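Local coordinates for uncharacterized protein (PDB 2QRU), which is of unknown biological role but, as a member of the alpha/beta hydrolase superfamily, probably hydrolyses a substrate not yet identified, at residues Leu64-Ala69 against Asp75-Thr80; Thr80-Phe85 against Thr114-Thr119; Gly37-Thr42 against Ala183-Phe188. All coordinates share one frame; numbering follows the deposited sequence.

Interaction 1 (Leu64-Ala69 against Asp75-Thr80). With EDO (1,2-ethanediol), chain F.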
# COMPACT_ATOMS: atom_id res chain seq x y z
N LEU A 64 -0.89 8.94 -2.57
CA LEU A 64 0.20 9.14 -3.54
C LEU A 64 0.18 8.16 -4.72
O LEU A 64 -0.11 6.96 -4.55
CB LEU A 64 1.56 9.02 -2.77
CG LEU A 64 2.86 9.41 -3.45
CD1 LEU A 64 2.82 10.88 -3.92
CD2 LEU A 64 4.10 9.15 -2.55
N ASP A 65 0.50 8.66 -5.92
CA ASP A 65 0.65 7.77 -7.08
C ASP A 65 1.92 6.93 -6.96
O ASP A 65 2.94 7.41 -6.46
CB ASP A 65 0.85 8.59 -8.37
CG ASP A 65 -0.42 9.28 -8.88
OD1 ASP A 65 -1.55 9.00 -8.44
OD2 ASP A 65 -0.25 10.12 -9.77
N TYR A 66 1.87 5.72 -7.52
CA TYR A 66 3.10 5.00 -7.82
C TYR A 66 2.98 4.27 -9.18
O TYR A 66 1.87 4.03 -9.68
CB TYR A 66 3.44 4.08 -6.65
CG TYR A 66 2.37 3.06 -6.28
CD1 TYR A 66 2.22 1.87 -7.03
CD2 TYR A 66 1.52 3.27 -5.16
CE1 TYR A 66 1.27 0.91 -6.69
CE2 TYR A 66 0.58 2.29 -4.80
CZ TYR A 66 0.46 1.12 -5.54
OH TYR A 66 -0.45 0.16 -5.17
N LEU A 67 4.13 3.98 -9.78
CA LEU A 67 4.13 3.33 -11.09
C LEU A 67 3.58 1.90 -11.02
O LEU A 67 3.70 1.22 -9.96
CB LEU A 67 5.55 3.35 -11.69
CG LEU A 67 6.03 4.75 -12.06
CD1 LEU A 67 7.50 4.68 -12.45
CD2 LEU A 67 5.20 5.38 -13.22
N LEU A 68 3.00 1.43 -12.13
CA LEU A 68 2.35 0.13 -12.16
C LEU A 68 3.02 -0.80 -13.16
O LEU A 68 3.47 -0.36 -14.23
CB LEU A 68 0.86 0.24 -12.50
CG LEU A 68 0.02 1.14 -11.57
CD1 LEU A 68 -1.38 1.27 -12.12
CD2 LEU A 68 0.03 0.59 -10.13
N ALA A 69 3.07 -2.07 -12.77
CA ALA A 69 3.55 -3.17 -13.59
C ALA A 69 2.43 -3.65 -14.53
O ALA A 69 1.24 -3.38 -14.27
CB ALA A 69 4.07 -4.31 -12.69
N ASP A 75 11.40 -3.37 -9.18
CA ASP A 75 12.64 -2.70 -8.77
C ASP A 75 12.52 -1.20 -9.08
O ASP A 75 12.84 -0.37 -8.25
CB ASP A 75 13.90 -3.34 -9.40
CG ASP A 75 13.94 -3.26 -10.93
OD1 ASP A 75 12.86 -3.27 -11.57
OD2 ASP A 75 15.05 -3.19 -11.51
N HIS A 76 12.02 -0.88 -10.27
CA HIS A 76 11.90 0.51 -10.72
C HIS A 76 10.76 1.25 -9.97
O HIS A 76 10.90 2.42 -9.60
CB HIS A 76 11.68 0.52 -12.23
CG HIS A 76 11.85 1.86 -12.88
ND1 HIS A 76 12.73 2.07 -13.92
CD2 HIS A 76 11.26 3.05 -12.64
CE1 HIS A 76 12.67 3.34 -14.30
NE2 HIS A 76 11.78 3.95 -13.54
N ILE A 77 9.64 0.55 -9.75
CA ILE A 77 8.52 1.10 -8.99
C ILE A 77 9.03 1.56 -7.61
O ILE A 77 8.71 2.67 -7.16
CB ILE A 77 7.37 0.07 -8.78
CG1 ILE A 77 6.72 -0.29 -10.14
CG2 ILE A 77 6.28 0.65 -7.78
CD1 ILE A 77 5.72 -1.42 -10.07
N LEU A 78 9.83 0.71 -6.96
CA LEU A 78 10.35 1.00 -5.61
C LEU A 78 11.32 2.18 -5.64
O LEU A 78 11.19 3.09 -4.82
CB LEU A 78 11.05 -0.26 -5.03
CG LEU A 78 10.07 -1.36 -4.63
CD1 LEU A 78 10.79 -2.67 -4.24
CD2 LEU A 78 9.10 -0.85 -3.53
N ARG A 79 12.25 2.23 -6.60
CA ARG A 79 13.18 3.34 -6.72
C ARG A 79 12.42 4.67 -6.92
O ARG A 79 12.71 5.68 -6.27
CB ARG A 79 14.10 3.10 -7.94
CG ARG A 79 15.21 4.10 -8.15
CD ARG A 79 16.22 3.50 -9.16
NE ARG A 79 16.43 2.08 -8.87
CZ ARG A 79 16.22 1.05 -9.70
NH1 ARG A 79 15.83 1.24 -10.96
NH2 ARG A 79 16.43 -0.20 -9.26
N THR A 80 11.46 4.65 -7.84
CA THR A 80 10.63 5.83 -8.13
C THR A 80 9.81 6.26 -6.91
O THR A 80 9.62 7.45 -6.68
CB THR A 80 9.76 5.59 -9.37
OG1 THR A 80 10.63 5.38 -10.50
CG2 THR A 80 8.88 6.81 -9.66
C1 EDO F . 17.96 -4.29 -8.80
O1 EDO F . 17.40 -3.56 -9.91
C2 EDO F . 16.88 -5.20 -8.23
O2 EDO F . 17.43 -6.21 -7.37
O HOH W 1 6.46 4.40 -8.23
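Leu-67 and Ile-77 bring their CA atoms within 5.4 Å of each other where the extended chain leaving strand 59-64 passes the early turns of helix 74-93. A water joins the two backbones, accepting from Leu-67 N at 2.8 Å and donating to Ile-77 O at 3.0 Å. Ile-77 and Leu-67 carry most of the contact, in nearly equal shares. With CG1 of Ile-77 anti to its carbonyl carbon (chi1 -66°), its CG1, CG2 and CD1 gather round Leu-67 O, CD1 nearest at 3.3 Å. That carbonyl oxygen is buried among methyl and methylene groups and has no polar partner in the model. CD1 also reaches Ala-69 CB, while CG2 meets the Tyr-66 ring obliquely. This is the strand-to-helix connection of the beta-alpha-beta crossover from strand 59-64 to strand 98-103 of the alpha/beta hydrolase sheet. Tyr-66 itself stacks on His-34 and bonds through OH to His-34 O. Farther down its side chain, Leu-67 crosses Thr-80 at about a right angle, its CD1 lying 3.8 Å from both OG1 and CG2 of Thr-80. The same methyl touches the His-76 ring at CD2, 4.1 Å away, and Trp-165 packs on Leu-67 and Thr-80.

Interaction 2 (Thr80-Phe85 against Thr114-Thr119)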
# COMPACT_ATOMS: atom_id res chain seq x y z
N THR A 80 11.46 4.65 -7.84
CA THR A 80 10.63 5.83 -8.13
C THR A 80 9.81 6.26 -6.91
O THR A 80 9.62 7.45 -6.68
CB THR A 80 9.76 5.59 -9.37
OG1 THR A 80 10.63 5.38 -10.50
CG2 THR A 80 8.88 6.81 -9.66
N LEU A 81 9.36 5.30 -6.10
CA LEU A 81 8.58 5.62 -4.90
C LEU A 81 9.46 6.42 -3.92
O LEU A 81 9.02 7.42 -3.34
CB LEU A 81 7.99 4.36 -4.28
CG LEU A 81 7.19 4.56 -3.00
CD1 LEU A 81 6.06 5.57 -3.16
CD2 LEU A 81 6.67 3.19 -2.46
N THR A 82 10.72 6.01 -3.77
CA THR A 82 11.65 6.73 -2.91
C THR A 82 11.85 8.15 -3.44
O THR A 82 11.67 9.12 -2.70
CB THR A 82 13.00 6.02 -2.83
OG1 THR A 82 12.81 4.68 -2.35
CG2 THR A 82 13.93 6.75 -1.87
N GLU A 83 12.10 8.26 -4.74
CA GLU A 83 12.22 9.57 -5.40
C GLU A 83 10.99 10.43 -5.11
O GLU A 83 11.12 11.64 -4.76
CB GLU A 83 12.35 9.42 -6.93
CG GLU A 83 12.47 10.80 -7.62
CD GLU A 83 12.43 10.77 -9.15
OE1 GLU A 83 11.76 9.86 -9.72
OE2 GLU A 83 13.04 11.69 -9.78
N THR A 84 9.82 9.84 -5.30
CA THR A 84 8.54 10.53 -5.14
C THR A 84 8.37 11.01 -3.71
O THR A 84 7.94 12.16 -3.46
CB THR A 84 7.36 9.63 -5.55
OG1 THR A 84 7.57 9.19 -6.91
CG2 THR A 84 6.05 10.41 -5.48
N PHE A 85 8.73 10.14 -2.76
CA PHE A 85 8.62 10.56 -1.36
C PHE A 85 9.53 11.74 -1.06
O PHE A 85 9.13 12.68 -0.39
CB PHE A 85 8.92 9.43 -0.37
CG PHE A 85 8.67 9.85 1.04
CD1 PHE A 85 7.40 9.70 1.61
CD2 PHE A 85 9.67 10.52 1.77
CE1 PHE A 85 7.15 10.15 2.92
CE2 PHE A 85 9.40 10.98 3.09
CZ PHE A 85 8.17 10.79 3.64
N THR A 114 9.94 2.34 3.76
CA THR A 114 10.46 2.59 5.11
C THR A 114 11.95 2.24 5.22
O THR A 114 12.75 3.02 5.70
CB THR A 114 9.63 1.86 6.17
OG1 THR A 114 8.31 2.40 6.14
CG2 THR A 114 10.23 2.11 7.57
N LYS A 115 12.31 1.06 4.74
CA LYS A 115 13.71 0.64 4.75
C LYS A 115 14.60 1.68 4.04
O LYS A 115 15.68 2.09 4.54
CB LYS A 115 13.83 -0.72 4.10
CG LYS A 115 15.29 -1.23 4.02
CD LYS A 115 15.34 -2.48 3.16
CE LYS A 115 16.75 -2.96 2.97
NZ LYS A 115 17.43 -3.21 4.27
N GLN A 116 14.15 2.11 2.86
CA GLN A 116 14.92 3.11 2.09
C GLN A 116 15.01 4.46 2.78
O GLN A 116 16.07 5.10 2.75
CB GLN A 116 14.36 3.25 0.68
CG GLN A 116 14.56 2.02 -0.12
CD GLN A 116 16.02 1.52 -0.04
OE1 GLN A 116 16.97 2.29 -0.25
NE2 GLN A 116 16.19 0.23 0.27
N LEU A 117 13.89 4.90 3.36
CA LEU A 117 13.83 6.17 4.12
C LEU A 117 14.76 6.21 5.34
O LEU A 117 15.37 7.26 5.63
CB LEU A 117 12.40 6.54 4.51
CG LEU A 117 11.45 6.82 3.35
CD1 LEU A 117 10.09 7.28 3.89
CD2 LEU A 117 12.02 7.87 2.38
N GLN A 118 14.91 5.09 6.04
CA GLN A 118 15.91 5.01 7.12
C GLN A 118 17.29 5.44 6.66
O GLN A 118 18.03 6.08 7.41
CB GLN A 118 15.98 3.59 7.71
CG GLN A 118 14.79 3.24 8.58
CD GLN A 118 14.75 1.77 8.99
OE1 GLN A 118 14.87 0.88 8.17
NE2 GLN A 118 14.52 1.53 10.26
N THR A 119 17.65 5.13 5.41
CA THR A 119 18.97 5.45 4.90
C THR A 119 19.14 6.94 4.57
O THR A 119 20.26 7.46 4.50
CB THR A 119 19.34 4.64 3.62
OG1 THR A 119 18.67 5.20 2.48
CG2 THR A 119 18.99 3.17 3.78
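Phe-85 and Leu-117 make the apolar half of this contact between helices 74-93 and 105-119. Leu-117 lays its CD1 methyl over the face of the Phe-85 ring, 3.8 Å from the centroid and only 10° off the ring normal, a CH-pi interaction. The second branch sits nearer the rim, with Leu-117 CD2 3.6 Å from Phe-85 CD2, so both methyls of the leucine are spent on one ring. CG anti to the backbone N (chi1 -175°) carries the Phe-85 ring toward helix 105-119, and chi2 of 89° turns its face to the leucine. Leu-113 touches Phe-85 as well, and Phe-98 of strand 98-103 packs on both partners, which ties the pair to the sheet.

The second kind of contact is polar against aliphatic. Thr-82 and Gln-116, whose CA atoms are 7.0 Å apart, cross their side chains at about a right angle, and Thr-82 OG1 rests 3.7 Å from Gln-116 CB. The same hydroxyl makes a weak hydrogen bond to Leu-78 O of its own helix. The bend at chi2 then carries the Gln-116 amide away from helix 74-93.

Two threonine hydroxyls bond back to their own helices. Thr-84 OG1 donates to Thr-80 O at 2.7 Å from above the carbonyl plane, sharing that oxygen with Thr-84 N, and also meets Asn-13 ND2. Thr-119 OG1 donates to Gln-116 O at 2.6 Å, in the carbonyl plane. What joins these two segments is dispersion, not directional polar bonding: a leucine fitted to a ring, and a threonine hydroxyl laid against the aliphatic part of a glutamine.

Interaction 3 (Gly37-Thr42 against Ala183-Phe188). With PO4 (phosphate ion), chain B; EDO (1,2-ethanediol), chain G.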
# COMPACT_ATOMS: atom_id res chain seq x y z
N GLY A 37 -2.33 -4.71 -6.32
CA GLY A 37 -1.31 -5.68 -6.76
C GLY A 37 -0.10 -5.13 -7.52
O GLY A 37 0.63 -5.91 -8.14
N MSE A 38 0.11 -3.82 -7.46
CA MSE A 38 1.12 -3.10 -8.26
C MSE A 38 0.89 -3.23 -9.75
O MSE A 38 1.81 -2.99 -10.54
CB MSE A 38 2.56 -3.52 -7.88
CG MSE A 38 2.88 -3.08 -6.45
SE MSE A 38 4.58 -3.88 -5.82
CE MSE A 38 3.95 -5.73 -5.58
N ILE A 39 -0.33 -3.63 -10.13
CA ILE A 39 -0.73 -3.69 -11.54
C ILE A 39 -1.92 -2.77 -11.88
O ILE A 39 -2.01 -2.25 -13.01
CB ILE A 39 -1.11 -5.14 -11.99
CG1 ILE A 39 -0.01 -6.17 -11.64
CG2 ILE A 39 -1.54 -5.16 -13.46
CD1 ILE A 39 1.04 -6.31 -12.60
N TYR A 40 -2.86 -2.60 -10.94
CA TYR A 40 -3.99 -1.71 -11.17
C TYR A 40 -4.25 -0.78 -9.98
O TYR A 40 -3.53 -0.83 -8.99
CB TYR A 40 -5.26 -2.51 -11.56
CG TYR A 40 -6.02 -3.18 -10.42
CD1 TYR A 40 -5.59 -4.40 -9.87
CD2 TYR A 40 -7.19 -2.60 -9.92
CE1 TYR A 40 -6.31 -5.01 -8.81
CE2 TYR A 40 -7.91 -3.19 -8.87
CZ TYR A 40 -7.48 -4.40 -8.34
OH TYR A 40 -8.22 -4.95 -7.30
N GLY A 41 -5.24 0.09 -10.12
CA GLY A 41 -5.75 0.84 -8.97
C GLY A 41 -5.30 2.28 -8.92
O GLY A 41 -4.62 2.78 -9.83
N THR A 42 -5.67 2.95 -7.82
CA THR A 42 -5.64 4.38 -7.77
C THR A 42 -5.60 4.88 -6.34
O THR A 42 -6.22 4.29 -5.46
CB THR A 42 -6.91 4.94 -8.50
OG1 THR A 42 -6.97 6.36 -8.35
CG2 THR A 42 -8.18 4.33 -7.91
N ALA A 183 -0.09 -17.48 -14.70
CA ALA A 183 1.23 -17.66 -14.07
C ALA A 183 2.28 -16.64 -14.57
O ALA A 183 3.47 -16.95 -14.64
CB ALA A 183 1.72 -19.12 -14.24
N LEU A 184 1.83 -15.43 -14.89
CA LEU A 184 2.71 -14.41 -15.47
C LEU A 184 3.05 -13.29 -14.48
O LEU A 184 3.78 -12.35 -14.80
CB LEU A 184 2.06 -13.79 -16.71
CG LEU A 184 1.91 -14.64 -17.97
CD1 LEU A 184 1.02 -13.93 -18.96
CD2 LEU A 184 3.27 -14.94 -18.58
N LEU A 185 2.51 -13.37 -13.27
CA LEU A 185 2.69 -12.26 -12.35
C LEU A 185 4.18 -11.97 -12.09
O LEU A 185 4.59 -10.82 -12.18
CB LEU A 185 1.89 -12.45 -11.05
CG LEU A 185 1.78 -11.21 -10.19
CD1 LEU A 185 1.22 -10.03 -10.98
CD2 LEU A 185 0.97 -11.49 -8.89
N PRO A 186 4.99 -13.01 -11.78
CA PRO A 186 6.41 -12.70 -11.61
C PRO A 186 7.03 -12.04 -12.84
O PRO A 186 7.80 -11.10 -12.70
CB PRO A 186 7.04 -14.07 -11.32
CG PRO A 186 5.91 -14.83 -10.67
CD PRO A 186 4.73 -14.43 -11.51
N HIS A 187 6.66 -12.51 -14.02
CA HIS A 187 7.21 -11.95 -15.26
C HIS A 187 6.77 -10.49 -15.39
O HIS A 187 7.58 -9.62 -15.74
CB HIS A 187 6.78 -12.76 -16.48
CG HIS A 187 7.35 -12.25 -17.77
ND1 HIS A 187 8.66 -12.47 -18.13
CD2 HIS A 187 6.80 -11.50 -18.75
CE1 HIS A 187 8.89 -11.88 -19.30
NE2 HIS A 187 7.78 -11.29 -19.69
N PHE A 188 5.50 -10.23 -15.10
CA PHE A 188 4.97 -8.86 -15.15
C PHE A 188 5.74 -7.96 -14.19
O PHE A 188 6.03 -6.81 -14.51
CB PHE A 188 3.47 -8.83 -14.83
CG PHE A 188 2.58 -9.09 -16.03
CD1 PHE A 188 3.09 -9.70 -17.18
CD2 PHE A 188 1.23 -8.76 -15.99
CE1 PHE A 188 2.26 -9.95 -18.28
CE2 PHE A 188 0.40 -9.01 -17.09
CZ PHE A 188 0.91 -9.60 -18.23
P PO4 B . -4.40 -5.90 -3.87
O1 PO4 B . -3.96 -7.24 -3.31
O2 PO4 B . -4.93 -6.13 -5.28
O3 PO4 B . -5.58 -5.33 -3.08
O4 PO4 B . -3.21 -4.95 -3.83
C1 EDO G . -8.74 -0.78 -5.41
O1 EDO G . -8.23 -1.47 -4.25
C2 EDO G . -7.52 -0.44 -6.28
O2 EDO G . -7.04 0.90 -6.15
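Ile-39 reaches across to Leu-185 and Phe-188 with its longer branch, chiefly the CD1 methyl, and the close part of the contact gathers around it. Ile-39 CD1 lies 4.1 Å from Leu-185 CD1 and 4.2 Å from Phe-188 CB, and it also comes to the edge of the Phe-188 ring, near the ring plane. Holding CG1 anti to the carbonyl carbon (chi1 -52°) aims the longer branch of Ile-39 at the start of helix 185-189. Tyr-176 and Tyr-189 pack on Ile-39 too, so the methyl sits in a buried hydrophobic cluster.

Away from this knot the two segments part. Ala-183, exposed, closes helix 173-181 in a Schellman motif, and His-187 is likewise on the surface. At the other end, Gly-37 borders a phosphate site. Gly-37 N donates to O4 of the ion at 2.7 Å (152° at the hydrogen), and Gly-36 N, Ala-105 N and His-249 NE2 hold the same ion. Gly-37 ends an HGGG sequence, which in related hydrolases lines the oxyanion hole, and the phosphate, probably from crystallisation, is consistent with an active site here. Farther along, Thr-42 N donates to ethanediol O2 at 3.0 Å.

The chemistry thus divides by atom type: the N-H groups of Gly-37 and Thr-42 face the anion and the diol, while the contact with 183-188 is purely van der Waals and rather light, burying 113 Å² in all.

Overall arrangement
Interactions 1 and 2 follow one another along helix 74-93, share Thr-80 and have centres 11 Å apart; Leu-64 of interaction 1 packs on Leu-81 and Thr-84 of interaction 2, so the two touch directly. Interaction 3 spans the longest stretch of chain, enclosing the other two in sequence. Its centre is 12 Å from interaction 1, which it meets through a probable hydrogen bond from Ala-69 N to Met-38 O (2.7 Å), and 21 Å from interaction 2, which it does not touch. Interaction 1 sets the loop after strand 59-64 on helix 74-93, and interaction 2 sets that helix against 105-119, while 64-69 leads from that layer to the 37-42 turn at the probable active site.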